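Local coordinates for extracellular solute-binding protein family 1 (Pseudothermotoga lettingae, PDB 5CI5), which binds alpha-D-tagatose between its lobes and probably hands the sugar to an ABC importer as its extracellular solute-binding component, at residues Gln114-Leu119 with Thr341-Cys346; Thr136-Leu141 with Phe361-His366; Tyr283-His288 with Asp354-Ile359; Ala295-Gly300 with His366-Pro371. One frame throughout, in Å; residues are numbered along the deposited sequence. Where two conformers were deposited one is given.

The first segments follow the chain in the order 1, 2, 3, 4, the second segments, gathered between 341 and 371, in the order 1, 3, 2, 4; contact 3 falls within the span of contact 2, and the other pairs cross. Contacts 2 and 4 lie closest, centres 8 Å apart; they share His366, sit on neighbouring strands 128-138 and 298-304, and both touch the tagatose. Contact 3 shares helix 355-363 with contact 2, centres 9 Å apart, and reaches the three-stranded sheet through strand 283-286. Contacts 1 and 2, centres 13 Å apart, meet at Trp116 and Phe364. Contacts 2 and 4 thus back sugar-binding strands, and contact 4 supplies Arg370; contacts 1 and 3 join flanking parts.

Contact 1: Gln114-Leu119 with Thr341-Cys346; sequences QIWPNL and TRMDVC
Met343 N gives a hydrogen bond to Gln114 O (2.8 Å) and Trp116 N one to Thr341 O (3.1 Å), tying the loop 114-119 to the start of helix 343-348. They flank a single bridge between Ile115 and Arg342. Among side chains, the selenomethionine Met343 lies across the Trp116 indole, its CG over the six-membered ring 3.4 Å from the centroid and its SE oblique to it. Cys346 SG comes instead to the indole edge, a weak bond 3.6 Å from Trp116 NE1. A bend at chi2 (-57°) swings the Gln114 amide over to the first turn of the helix, where OE1 takes a weak bond from Asp344 N. Asp344 in turn is held side-on by Arg342 through NE and NH2, while Arg342 NH1 bridges to Glu110. A serine in place of Trp116 would probably leave Met343 without its aromatic seat and open a gap beside Cys346. The chemistry implies a join whose backbone bonds fix position while sulfur and selenium fill in around one indole.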
loop_
_atom_site.group_PDB
_atom_site.type_symbol
_atom_site.label_atom_id
_atom_site.label_comp_id
_atom_site.label_asym_id
_atom_site.label_seq_id
_atom_site.Cartn_x
_atom_site.Cartn_y
_atom_site.Cartn_z
ATOM N N GLN A 114 21.036 -3.442 -4.900
ATOM C CA GLN A 114 19.925 -3.734 -5.824
ATOM C C GLN A 114 18.569 -3.205 -5.331
ATOM O O GLN A 114 17.635 -3.138 -6.105
ATOM C CB GLN A 114 19.826 -5.235 -6.089
ATOM C CG GLN A 114 20.967 -5.749 -7.004
ATOM C CD GLN A 114 21.001 -5.009 -8.311
ATOM O OE1 GLN A 114 19.987 -4.901 -8.994
ATOM N NE2 GLN A 114 22.165 -4.442 -8.651
ATOM N N ILE A 115 18.446 -2.816 -4.061
ATOM C CA ILE A 115 17.154 -2.314 -3.567
ATOM C C ILE A 115 16.921 -0.946 -4.191
ATOM O O ILE A 115 17.855 -0.115 -4.223
ATOM C CB ILE A 115 17.144 -2.231 -2.003
ATOM C CG1 ILE A 115 17.464 -3.616 -1.424
ATOM C CG2 ILE A 115 15.836 -1.650 -1.451
ATOM C CD1 ILE A 115 16.459 -4.673 -1.779
ATOM N N TRP A 116 15.722 -0.715 -4.735
ATOM C CA TRP A 116 15.394 0.604 -5.274
ATOM C C TRP A 116 15.705 1.683 -4.232
ATOM O O TRP A 116 15.246 1.608 -3.106
ATOM C CB TRP A 116 13.935 0.699 -5.675
ATOM C CG TRP A 116 13.503 -0.206 -6.777
ATOM C CD1 TRP A 116 12.787 -1.349 -6.644
ATOM C CD2 TRP A 116 13.739 -0.033 -8.183
ATOM N NE1 TRP A 116 12.568 -1.910 -7.882
ATOM C CE2 TRP A 116 13.134 -1.114 -8.842
ATOM C CE3 TRP A 116 14.402 0.940 -8.945
ATOM C CZ2 TRP A 116 13.162 -1.257 -10.237
ATOM C CZ3 TRP A 116 14.438 0.787 -10.343
ATOM C CH2 TRP A 116 13.827 -0.299 -10.959
ATOM N N PRO A 117 16.474 2.703 -4.611
ATOM C CA PRO A 117 16.987 3.599 -3.565
ATOM C C PRO A 117 15.960 4.471 -2.877
ATOM O O PRO A 117 16.248 4.924 -1.754
ATOM C CB PRO A 117 17.990 4.493 -4.311
ATOM C CG PRO A 117 18.205 3.896 -5.594
ATOM C CD PRO A 117 17.082 2.974 -5.922
ATOM N N ASN A 118 14.824 4.735 -3.518
ATOM C CA ASN A 118 13.807 5.540 -2.894
ATOM C C ASN A 118 13.167 4.793 -1.753
ATOM O O ASN A 118 12.424 5.370 -0.973
ATOM C CB ASN A 118 12.761 5.988 -3.917
ATOM C CG ASN A 118 12.116 4.835 -4.679
ATOM O OD1 ASN A 118 12.771 3.838 -5.036
ATOM N ND2 ASN A 118 10.824 4.990 -4.979
ATOM N N LEU A 119 13.475 3.503 -1.621
ATOM C CA LEU A 119 12.903 2.743 -0.513
ATOM C C LEU A 119 13.699 2.919 0.788
ATOM O O LEU A 119 13.153 2.695 1.867
ATOM C CB LEU A 119 12.818 1.242 -0.869
ATOM C CG LEU A 119 11.975 0.956 -2.124
ATOM C CD1 LEU A 119 11.964 -0.546 -2.464
ATOM C CD2 LEU A 119 10.535 1.495 -1.951
ATOM N N THR A 341 11.433 -5.452 -4.632
ATOM C CA THR A 341 12.315 -4.367 -4.208
ATOM C C THR A 341 13.696 -4.448 -4.871
ATOM O O THR A 341 14.424 -3.476 -4.830
ATOM C CB THR A 341 12.502 -4.358 -2.697
ATOM O OG1 THR A 341 13.049 -5.613 -2.265
ATOM C CG2 THR A 341 11.163 -4.107 -2.029
ATOM N N ARG A 342 14.038 -5.594 -5.466
ATOM C CA ARG A 342 15.307 -5.755 -6.195
ATOM C C ARG A 342 15.201 -5.305 -7.659
ATOM O O ARG A 342 14.365 -5.803 -8.412
ATOM C CB ARG A 342 15.769 -7.208 -6.193
ATOM C CG ARG A 342 16.110 -7.827 -4.828
ATOM C CD ARG A 342 16.551 -9.274 -5.023
ATOM N NE ARG A 342 17.859 -9.297 -5.688
ATOM C CZ ARG A 342 19.024 -9.566 -5.117
ATOM N NH1 ARG A 342 19.115 -9.900 -3.836
ATOM N NH2 ARG A 342 20.128 -9.505 -5.857
HETATM N N MSE A 343 16.102 -4.413 -8.052
HETATM C CA MSE A 343 16.170 -3.889 -9.413
HETATM C C MSE A 343 16.491 -5.002 -10.407
HETATM O O MSE A 343 15.841 -5.101 -11.448
HETATM C CB MSE A 343 17.215 -2.787 -9.515
HETATM C CG MSE A 343 16.797 -1.534 -8.822
HETATM SE SE MSE A 343 17.959 -0.038 -9.216
HETATM C CE MSE A 343 19.460 -0.597 -8.146
ATOM N N ASP A 344 17.466 -5.852 -10.077
ATOM C CA ASP A 344 17.863 -6.894 -11.027
ATOM C C ASP A 344 16.691 -7.839 -11.339
ATOM O O ASP A 344 16.507 -8.187 -12.495
ATOM C CB ASP A 344 19.102 -7.668 -10.563
ATOM C CG ASP A 344 19.019 -8.213 -9.130
ATOM O OD1 ASP A 344 17.949 -8.157 -8.468
ATOM O OD2 ASP A 344 20.075 -8.737 -8.676
ATOM N N VAL A 345 15.860 -8.204 -10.361
ATOM C CA VAL A 345 14.692 -9.026 -10.663
ATOM C C VAL A 345 13.667 -8.294 -11.531
ATOM O O VAL A 345 13.078 -8.885 -12.461
ATOM C CB VAL A 345 14.022 -9.513 -9.363
ATOM C CG1 VAL A 345 12.783 -10.293 -9.649
ATOM C CG2 VAL A 345 14.989 -10.368 -8.577
ATOM N N CYS A 346 13.430 -7.020 -11.225
ATOM C CA CYS A 346 12.505 -6.227 -12.020
ATOM C C CYS A 346 12.947 -6.173 -13.479
ATOM O O CYS A 346 12.118 -6.222 -14.384
ATOM C CB CYS A 346 12.399 -4.810 -11.465
ATOM S SG CYS A 346 11.455 -4.687 -9.900
#

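Contact 2: Thr136-Leu141 with Phe361-His366. With T6T (alpha-D-tagatopyranose), chain C.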
loop_
_atom_site.group_PDB
_atom_site.type_symbol
_atom_site.label_atom_id
_atom_site.label_comp_id
_atom_site.label_asym_id
_atom_site.label_seq_id
_atom_site.Cartn_x
_atom_site.Cartn_y
_atom_site.Cartn_z
ATOM N N THR A 136 7.505 -3.899 -2.978
ATOM C CA THR A 136 7.079 -2.520 -3.075
ATOM C C THR A 136 5.973 -2.387 -4.133
ATOM O O THR A 136 5.530 -3.385 -4.744
ATOM C CB THR A 136 8.289 -1.606 -3.383
ATOM O OG1 THR A 136 7.914 -0.227 -3.248
ATOM C CG2 THR A 136 8.900 -1.861 -4.771
ATOM N N ASP A 137 5.509 -1.158 -4.296
ATOM C CA ASP A 137 4.418 -0.839 -5.188
ATOM C C ASP A 137 4.298 0.672 -5.320
ATOM O O ASP A 137 4.963 1.431 -4.608
ATOM C CB ASP A 137 3.090 -1.437 -4.671
ATOM C CG ASP A 137 2.653 -0.863 -3.299
ATOM O OD1 ASP A 137 2.582 0.375 -3.174
ATOM O OD2 ASP A 137 2.383 -1.659 -2.347
ATOM N N CYS A 138 3.450 1.101 -6.248
ATOM C CA CYS A 138 2.949 2.470 -6.208
ATOM C C CYS A 138 1.482 2.371 -6.577
ATOM O O CYS A 138 1.019 1.338 -7.087
ATOM C CB CYS A 138 3.721 3.418 -7.140
ATOM S SG CYS A 138 3.643 3.048 -8.878
ATOM N N ARG A 139 0.737 3.421 -6.272
ATOM C CA ARG A 139 -0.710 3.367 -6.462
ATOM C C ARG A 139 -1.152 4.049 -7.729
ATOM O O ARG A 139 -0.641 5.109 -8.127
ATOM C CB ARG A 139 -1.431 3.949 -5.246
ATOM C CG ARG A 139 -1.800 2.879 -4.234
ATOM C CD ARG A 139 -2.270 3.390 -2.886
ATOM N NE ARG A 139 -2.910 2.296 -2.146
ATOM C CZ ARG A 139 -2.266 1.352 -1.467
ATOM N NH1 ARG A 139 -0.942 1.381 -1.379
ATOM N NH2 ARG A 139 -2.954 0.383 -0.854
ATOM N N LEU A 140 -2.110 3.381 -8.350
ATOM C CA LEU A 140 -2.585 3.673 -9.703
ATOM C C LEU A 140 -4.083 3.467 -9.797
ATOM O O LEU A 140 -4.712 2.958 -8.861
ATOM C CB LEU A 140 -1.889 2.771 -10.724
ATOM C CG LEU A 140 -0.364 2.814 -10.764
ATOM C CD1 LEU A 140 0.171 1.567 -11.438
ATOM C CD2 LEU A 140 0.094 4.050 -11.489
ATOM N N LEU A 141 -4.643 3.868 -10.931
ATOM C CA LEU A 141 -5.992 3.444 -11.275
ATOM C C LEU A 141 -5.931 1.989 -11.732
ATOM O O LEU A 141 -5.210 1.659 -12.672
ATOM C CB LEU A 141 -6.577 4.323 -12.362
ATOM C CG LEU A 141 -8.004 4.024 -12.761
ATOM C CD1 LEU A 141 -8.965 4.504 -11.683
ATOM C CD2 LEU A 141 -8.338 4.646 -14.110
ATOM N N PHE A 361 6.585 0.942 -13.726
ATOM C CA PHE A 361 7.991 1.311 -13.667
ATOM C C PHE A 361 8.210 2.795 -13.993
ATOM O O PHE A 361 9.103 3.415 -13.415
ATOM C CB PHE A 361 8.803 0.419 -14.607
ATOM C CG PHE A 361 8.919 -1.019 -14.136
ATOM C CD1 PHE A 361 9.077 -1.329 -12.791
ATOM C CD2 PHE A 361 8.861 -2.058 -15.049
ATOM C CE1 PHE A 361 9.165 -2.645 -12.369
ATOM C CE2 PHE A 361 8.957 -3.378 -14.642
ATOM C CZ PHE A 361 9.104 -3.675 -13.299
ATOM N N GLU A 362 7.396 3.363 -14.894
ATOM C CA GLU A 362 7.496 4.773 -15.237
ATOM C C GLU A 362 6.989 5.683 -14.133
ATOM O O GLU A 362 7.513 6.770 -13.944
ATOM C CB GLU A 362 6.730 5.045 -16.535
ATOM C CG GLU A 362 7.534 4.664 -17.739
ATOM C CD GLU A 362 8.832 5.471 -17.829
ATOM O OE1 GLU A 362 8.762 6.715 -17.964
ATOM O OE2 GLU A 362 9.912 4.857 -17.722
ATOM N N THR A 363 5.982 5.223 -13.395
ATOM C CA THR A 363 5.340 6.044 -12.367
ATOM C C THR A 363 6.083 5.986 -11.023
ATOM O O THR A 363 6.200 6.990 -10.310
ATOM C CB THR A 363 3.884 5.588 -12.182
ATOM O OG1 THR A 363 3.188 5.743 -13.424
ATOM C CG2 THR A 363 3.174 6.390 -11.139
ATOM N N PHE A 364 6.574 4.792 -10.689
ATOM C CA PHE A 364 7.178 4.505 -9.383
ATOM C C PHE A 364 8.173 5.568 -8.873
ATOM O O PHE A 364 8.105 5.977 -7.729
ATOM C CB PHE A 364 7.831 3.112 -9.485
ATOM C CG PHE A 364 8.504 2.633 -8.231
ATOM C CD1 PHE A 364 7.757 2.156 -7.168
ATOM C CD2 PHE A 364 9.882 2.628 -8.130
ATOM C CE1 PHE A 364 8.368 1.696 -6.028
ATOM C CE2 PHE A 364 10.501 2.162 -6.985
ATOM C CZ PHE A 364 9.754 1.700 -5.932
ATOM N N PRO A 365 9.114 6.018 -9.728
ATOM C CA PRO A 365 10.135 6.949 -9.214
ATOM C C PRO A 365 9.550 8.279 -8.746
ATOM O O PRO A 365 10.178 8.968 -7.933
ATOM C CB PRO A 365 11.060 7.175 -10.410
ATOM C CG PRO A 365 10.699 6.166 -11.416
ATOM C CD PRO A 365 9.353 5.625 -11.125
ATOM N N HIS A 366 8.376 8.630 -9.251
ATOM C CA HIS A 366 7.709 9.871 -8.844
ATOM C C HIS A 366 6.758 9.711 -7.671
ATOM O O HIS A 366 6.180 10.700 -7.199
ATOM C CB HIS A 366 6.924 10.457 -10.007
ATOM C CG HIS A 366 7.776 10.867 -11.167
ATOM N ND1 HIS A 366 8.733 11.857 -11.072
ATOM C CD2 HIS A 366 7.813 10.427 -12.447
ATOM C CE1 HIS A 366 9.331 11.998 -12.244
ATOM N NE2 HIS A 366 8.788 11.148 -13.096
HETATM O O3 T6T C . 0.983 -0.421 -0.409
HETATM C C3 T6T C . 1.004 -1.392 0.632
HETATM C C4 T6T C . 1.102 -0.669 1.975
HETATM O O4 T6T C . 2.229 0.218 1.972
HETATM C C5 T6T C . -0.187 0.092 2.193
HETATM O O5 T6T C . -0.150 0.780 3.445
HETATM C C6 T6T C . -1.379 -0.856 2.124
HETATM O O6 T6T C . -1.403 -1.480 0.841
HETATM C C2 T6T C . -0.225 -2.239 0.551
HETATM O O2 T6T C . -0.120 -3.324 1.481
HETATM C C1 T6T C . -0.409 -2.829 -0.864
HETATM O O1 T6T C . 0.685 -3.538 -1.317
#
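Phe364 meets strand 128-138 with the edge of its ring, behind the sugar site of this periplasmic-binding-protein fold. Its CE1 lies 3.4 Å from Thr136 OG1, and Asp137 O also sits near the ring plane. With CG anti to the backbone N (chi1 -180°), the ring reaches from the 3-10 turn 364-366 to the strand. Next along the strand, Cys138 SG rests 3.9 Å from Phe364 CA, and the methyls Leu140 CD2 and Thr363 CG2 pass at 3.9 Å. No hydrogen bond crosses between the two segments. Asp137 and, just past the strand, Arg139 point away from the helix, and Asp137 OD2 accepts from both O1 and O3 of the tagatose, each at 2.7 Å. Further out, Thr136 OG1 is tied to Gly299 O and Thr363 OG1 to Ile359 O, while the ring of Trp116 meets Phe364 edge-to-face. Glu247, a second-shell charge, pairs with Arg139 NH2, which also gives to sugar O6 at 3.0 Å; Arg139 NH1 gives to O3 at 2.8 Å, at the guanidinium edge.

Contact 3: Tyr283-His288 with Asp354-Ile359; sequences YSVALH and DVKWQI
Lys356 carries much of the van der Waals contact with strand 283-286 through its methylenes. Its CD lies 3.7 Å from Tyr283 CE2, oblique to the ring, and its CG is 3.7 Å from Ser284 OG. Val285 CG2 fits against the helix backbone at Lys356 O, and one turn on, Ile359, in one of its two conformers, lays CG2 near Ala286 CA. No direct hydrogen bond joins the segments. The polar links run through the lysine end: bends at chi3 (-54°) and chi4 fold NZ back to Asp354 OD2, a salt bridge of 2.7 Å on the syn lone pair, while a water that donates to Tyr283 O makes a weak bond to NZ. Asp354 also caps the helix, OD1 accepting from Lys356 N at 2.7 Å. Outside the pair, Tyr283 OH bonds to Glu273, and Lys356 makes a cation-pi contact with Phe269. The axis of 355-359 runs 18° from that of strand 283-286, in the same direction: an N-capped helix packed on an outermost strand of an antiparallel three-stranded sheet.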
loop_
_atom_site.group_PDB
_atom_site.type_symbol
_atom_site.label_atom_id
_atom_site.label_comp_id
_atom_site.label_asym_id
_atom_site.label_seq_id
_atom_site.Cartn_x
_atom_site.Cartn_y
_atom_site.Cartn_z
ATOM N N TYR A 283 -8.269 -6.632 -17.307
ATOM C CA TYR A 283 -8.122 -5.514 -16.386
ATOM C C TYR A 283 -6.777 -4.872 -16.650
ATOM O O TYR A 283 -5.875 -5.504 -17.219
ATOM C CB TYR A 283 -8.226 -5.977 -14.926
ATOM C CG TYR A 283 -6.994 -6.704 -14.433
ATOM C CD1 TYR A 283 -6.891 -8.094 -14.553
ATOM C CD2 TYR A 283 -5.925 -6.016 -13.850
ATOM C CE1 TYR A 283 -5.784 -8.756 -14.131
ATOM C CE2 TYR A 283 -4.813 -6.674 -13.416
ATOM C CZ TYR A 283 -4.744 -8.049 -13.548
ATOM O OH TYR A 283 -3.632 -8.736 -13.121
ATOM N N SER A 284 -6.623 -3.599 -16.273
ATOM C CA SER A 284 -5.326 -2.955 -16.396
ATOM C C SER A 284 -5.112 -1.884 -15.341
ATOM O O SER A 284 -5.915 -1.752 -14.402
ATOM C CB SER A 284 -5.162 -2.337 -17.770
ATOM O OG SER A 284 -3.775 -2.133 -17.998
ATOM N N VAL A 285 -4.016 -1.147 -15.494
ATOM C CA VAL A 285 -3.715 -0.033 -14.626
ATOM C C VAL A 285 -3.336 1.163 -15.474
ATOM O O VAL A 285 -2.954 1.021 -16.627
ATOM C CB VAL A 285 -2.563 -0.354 -13.645
ATOM C CG1 VAL A 285 -2.986 -1.436 -12.683
ATOM C CG2 VAL A 285 -1.316 -0.779 -14.418
ATOM N N ALA A 286 -3.450 2.346 -14.888
ATOM C CA ALA A 286 -3.054 3.583 -15.530
ATOM C C ALA A 286 -2.716 4.577 -14.454
ATOM O O ALA A 286 -3.160 4.439 -13.310
ATOM C CB ALA A 286 -4.161 4.129 -16.411
ATOM N N LEU A 287 -1.947 5.593 -14.809
ATOM C CA LEU A 287 -1.764 6.716 -13.909
ATOM C C LEU A 287 -3.133 7.187 -13.402
ATOM O O LEU A 287 -4.066 7.366 -14.187
ATOM C CB LEU A 287 -1.046 7.846 -14.635
ATOM C CG LEU A 287 -0.777 9.134 -13.868
ATOM C CD1 LEU A 287 0.135 8.905 -12.668
ATOM C CD2 LEU A 287 -0.144 10.147 -14.815
ATOM N N HIS A 288 -3.276 7.378 -12.092
ATOM C CA HIS A 288 -4.583 7.753 -11.602
ATOM C C HIS A 288 -4.950 9.127 -12.185
ATOM O O HIS A 288 -4.103 10.034 -12.282
ATOM C CB HIS A 288 -4.632 7.791 -10.074
ATOM C CG HIS A 288 -6.024 7.824 -9.505
ATOM N ND1 HIS A 288 -6.771 8.978 -9.424
ATOM C CD2 HIS A 288 -6.783 6.844 -8.960
ATOM C CE1 HIS A 288 -7.932 8.707 -8.853
ATOM N NE2 HIS A 288 -7.973 7.409 -8.581
ATOM N N ASP A 354 4.932 -6.964 -20.080
ATOM C CA ASP A 354 3.527 -6.692 -19.795
ATOM C C ASP A 354 3.313 -5.190 -19.782
ATOM O O ASP A 354 4.065 -4.483 -19.119
ATOM C CB ASP A 354 3.161 -7.328 -18.448
ATOM C CG ASP A 354 1.720 -7.097 -18.040
ATOM O OD1 ASP A 354 1.026 -6.221 -18.605
ATOM O OD2 ASP A 354 1.282 -7.810 -17.117
ATOM N N VAL A 355 2.310 -4.684 -20.500
ATOM C CA VAL A 355 2.096 -3.229 -20.538
ATOM C C VAL A 355 1.748 -2.691 -19.165
ATOM O O VAL A 355 2.139 -1.559 -18.835
ATOM C CB VAL A 355 0.988 -2.796 -21.539
ATOM C CG1 VAL A 355 -0.370 -3.340 -21.147
ATOM C CG2 VAL A 355 0.936 -1.263 -21.640
ATOM N N LYS A 356 1.053 -3.492 -18.351
ATOM C CA LYS A 356 0.719 -3.066 -16.997
ATOM C C LYS A 356 1.976 -2.610 -16.284
ATOM O O LYS A 356 1.995 -1.636 -15.546
ATOM C CB LYS A 356 0.070 -4.191 -16.170
ATOM C CG LYS A 356 -1.313 -4.580 -16.602
ATOM C CD LYS A 356 -2.048 -5.410 -15.526
ATOM C CE LYS A 356 -1.274 -6.653 -15.069
ATOM N NZ LYS A 356 -1.212 -7.692 -16.109
ATOM N N TRP A 357 3.056 -3.324 -16.515
ATOM C CA TRP A 357 4.262 -3.045 -15.748
ATOM C C TRP A 357 5.049 -1.850 -16.291
ATOM O O TRP A 357 5.766 -1.188 -15.537
ATOM C CB TRP A 357 5.120 -4.293 -15.692
ATOM C CG TRP A 357 4.569 -5.207 -14.689
ATOM C CD1 TRP A 357 3.680 -6.197 -14.890
ATOM C CD2 TRP A 357 4.842 -5.188 -13.283
ATOM N NE1 TRP A 357 3.382 -6.822 -13.702
ATOM C CE2 TRP A 357 4.090 -6.206 -12.699
ATOM C CE3 TRP A 357 5.659 -4.395 -12.464
ATOM C CZ2 TRP A 357 4.126 -6.474 -11.337
ATOM C CZ3 TRP A 357 5.687 -4.655 -11.113
ATOM C CH2 TRP A 357 4.938 -5.687 -10.566
ATOM N N GLN A 358 4.889 -1.538 -17.572
ATOM C CA GLN A 358 5.550 -0.363 -18.123
ATOM C C GLN A 358 5.101 0.865 -17.371
ATOM O O GLN A 358 5.905 1.728 -17.005
ATOM C CB GLN A 358 5.245 -0.196 -19.617
ATOM C CG GLN A 358 5.962 0.998 -20.262
ATOM C CD GLN A 358 5.037 1.854 -21.111
ATOM O OE1 GLN A 358 4.737 2.999 -20.757
ATOM N NE2 GLN A 358 4.576 1.302 -22.235
ATOM N N ILE A 359 3.799 0.923 -17.135
ATOM C CA ILE A 359 3.189 2.042 -16.472
ATOM C C ILE A 359 3.674 2.153 -15.019
ATOM O O ILE A 359 3.910 3.245 -14.493
ATOM C CB ILE A 359 1.642 1.893 -16.551
ATOM C CG1 ILE A 359 1.208 1.892 -18.031
ATOM C CG2 ILE A 359 0.979 2.990 -15.811
ATOM C CD1 ILE A 359 -0.268 1.492 -18.312
HETATM O O HOH W 1 -4.341 -7.808 -17.184
#

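Contact 4: Ala295-Gly300 with His366-Pro371; sequences ASVLGG and HAVARP. With T6T (alpha-D-tagatopyranose), chain C.
Val297 and Val368 pair backbone to backbone in a single bridge, the tight part of this contact: Val368 N gives to Ser296 O at 2.8 Å, and Leu298 N gives to Val368 O at 2.9 Å. Ala367 CB packs against Leu298 CB, and Val297 CG2 meets Val368 CG2 at 4.0 Å. Toward the exposed His366 a water takes over, accepting from Ser296 N and donating to His366 O. At the sugar end a second water receives from Arg370 N and NE and donates to Leu298 O. Arg370, bent at chi3 (-81°), turns its guanidinium edge to the tagatose: NH1 gives to O5 at 2.9 Å, and NH2 to both O4 and Leu298 O, the latter at 3.1 Å on a carbonyl lone pair. Glu190 pairs with Arg370 NH1, and Gly300 N gives to O4 of the sugar. With a leucine there instead, the sugar's O5 and O4 would probably lose their charged donors and Glu190 its mate. This is consistent with a guanidinium whose rotation is fixed by the Leu298 carbonyl, water and Glu190.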
loop_
_atom_site.group_PDB
_atom_site.type_symbol
_atom_site.label_atom_id
_atom_site.label_comp_id
_atom_site.label_asym_id
_atom_site.label_seq_id
_atom_site.Cartn_x
_atom_site.Cartn_y
_atom_site.Cartn_z
ATOM N N ALA A 295 -0.032 12.238 -9.755
ATOM C CA ALA A 295 0.316 11.746 -8.422
ATOM C C ALA A 295 0.257 10.236 -8.313
ATOM O O ALA A 295 -0.601 9.581 -8.897
ATOM C CB ALA A 295 -0.615 12.364 -7.374
ATOM N N SER A 296 1.152 9.728 -7.486
ATOM C CA SER A 296 1.124 8.357 -7.039
ATOM C C SER A 296 1.711 8.356 -5.646
ATOM O O SER A 296 2.483 9.254 -5.304
ATOM C CB SER A 296 1.907 7.445 -7.988
ATOM O OG SER A 296 1.890 6.084 -7.568
ATOM N N VAL A 297 1.317 7.378 -4.840
ATOM C CA VAL A 297 1.862 7.184 -3.499
ATOM C C VAL A 297 2.615 5.842 -3.456
ATOM O O VAL A 297 2.152 4.833 -4.012
ATOM C CB VAL A 297 0.758 7.211 -2.390
ATOM C CG1 VAL A 297 1.340 6.967 -1.011
ATOM C CG2 VAL A 297 0.021 8.557 -2.421
ATOM N N LEU A 298 3.769 5.866 -2.793
ATOM C CA LEU A 298 4.672 4.740 -2.629
ATOM C C LEU A 298 4.185 3.818 -1.504
ATOM O O LEU A 298 3.714 4.294 -0.451
ATOM C CB LEU A 298 6.058 5.277 -2.281
ATOM C CG LEU A 298 7.213 4.315 -2.058
ATOM C CD1 LEU A 298 7.537 3.595 -3.359
ATOM C CD2 LEU A 298 8.430 5.101 -1.559
ATOM N N GLY A 299 4.326 2.514 -1.699
ATOM C CA GLY A 299 4.015 1.556 -0.657
ATOM C C GLY A 299 4.849 0.289 -0.716
ATOM O O GLY A 299 5.772 0.147 -1.522
ATOM N N GLY A 300 4.514 -0.641 0.183
ATOM C CA GLY A 300 5.196 -1.915 0.256
ATOM C C GLY A 300 5.403 -2.371 1.691
ATOM O O GLY A 300 4.818 -1.795 2.636
ATOM N N HIS A 366 8.376 8.630 -9.251
ATOM C CA HIS A 366 7.709 9.871 -8.844
ATOM C C HIS A 366 6.758 9.711 -7.671
ATOM O O HIS A 366 6.180 10.700 -7.199
ATOM C CB HIS A 366 6.924 10.457 -10.007
ATOM C CG HIS A 366 7.776 10.867 -11.167
ATOM N ND1 HIS A 366 8.733 11.857 -11.072
ATOM C CD2 HIS A 366 7.813 10.427 -12.447
ATOM C CE1 HIS A 366 9.331 11.998 -12.244
ATOM N NE2 HIS A 366 8.788 11.148 -13.096
ATOM N N ALA A 367 6.561 8.484 -7.209
ATOM C CA ALA A 367 5.551 8.241 -6.178
ATOM C C ALA A 367 5.971 8.915 -4.884
ATOM O O ALA A 367 7.126 8.765 -4.437
ATOM C CB ALA A 367 5.362 6.770 -5.958
ATOM N N VAL A 368 5.053 9.670 -4.288
ATOM C CA VAL A 368 5.359 10.372 -3.042
ATOM C C VAL A 368 5.255 9.438 -1.858
ATOM O O VAL A 368 4.497 8.462 -1.866
ATOM C CB VAL A 368 4.457 11.593 -2.810
ATOM C CG1 VAL A 368 4.554 12.545 -4.009
ATOM C CG2 VAL A 368 3.012 11.194 -2.538
ATOM N N ALA A 369 6.062 9.725 -0.845
ATOM C CA ALA A 369 6.081 8.907 0.354
ATOM C C ALA A 369 5.280 9.545 1.471
ATOM O O ALA A 369 5.369 10.767 1.704
ATOM C CB ALA A 369 7.513 8.683 0.815
ATOM N N ARG A 370 4.560 8.705 2.205
ATOM C CA ARG A 370 4.102 9.051 3.548
ATOM C C ARG A 370 5.329 9.474 4.353
ATOM O O ARG A 370 6.427 8.946 4.165
ATOM C CB ARG A 370 3.394 7.861 4.198
ATOM C CG ARG A 370 2.019 7.605 3.606
ATOM C CD ARG A 370 1.506 6.168 3.856
ATOM N NE ARG A 370 2.063 5.212 2.923
ATOM C CZ ARG A 370 1.696 3.934 2.879
ATOM N NH1 ARG A 370 0.779 3.467 3.714
ATOM N NH2 ARG A 370 2.244 3.133 1.997
ATOM N N PRO A 371 5.157 10.447 5.243
ATOM C CA PRO A 371 6.336 10.964 5.951
ATOM C C PRO A 371 6.982 9.921 6.879
ATOM O O PRO A 371 6.267 9.306 7.680
ATOM C CB PRO A 371 5.774 12.144 6.750
ATOM C CG PRO A 371 4.340 11.898 6.858
ATOM C CD PRO A 371 3.926 11.126 5.643
HETATM O O3 T6T C . 0.983 -0.421 -0.409
HETATM C C3 T6T C . 1.004 -1.392 0.632
HETATM C C4 T6T C . 1.102 -0.669 1.975
HETATM O O4 T6T C . 2.229 0.218 1.972
HETATM C C5 T6T C . -0.187 0.092 2.193
HETATM O O5 T6T C . -0.150 0.780 3.445
HETATM C C6 T6T C . -1.379 -0.856 2.124
HETATM O O6 T6T C . -1.403 -1.480 0.841
HETATM C C2 T6T C . -0.225 -2.239 0.551
HETATM O O2 T6T C . -0.120 -3.324 1.481
HETATM C C1 T6T C . -0.409 -2.829 -0.864
HETATM O O1 T6T C . 0.685 -3.538 -1.317
HETATM O O HOH W 2 3.523 11.489 -7.381
HETATM O O HOH W 3 4.487 5.891 1.527
#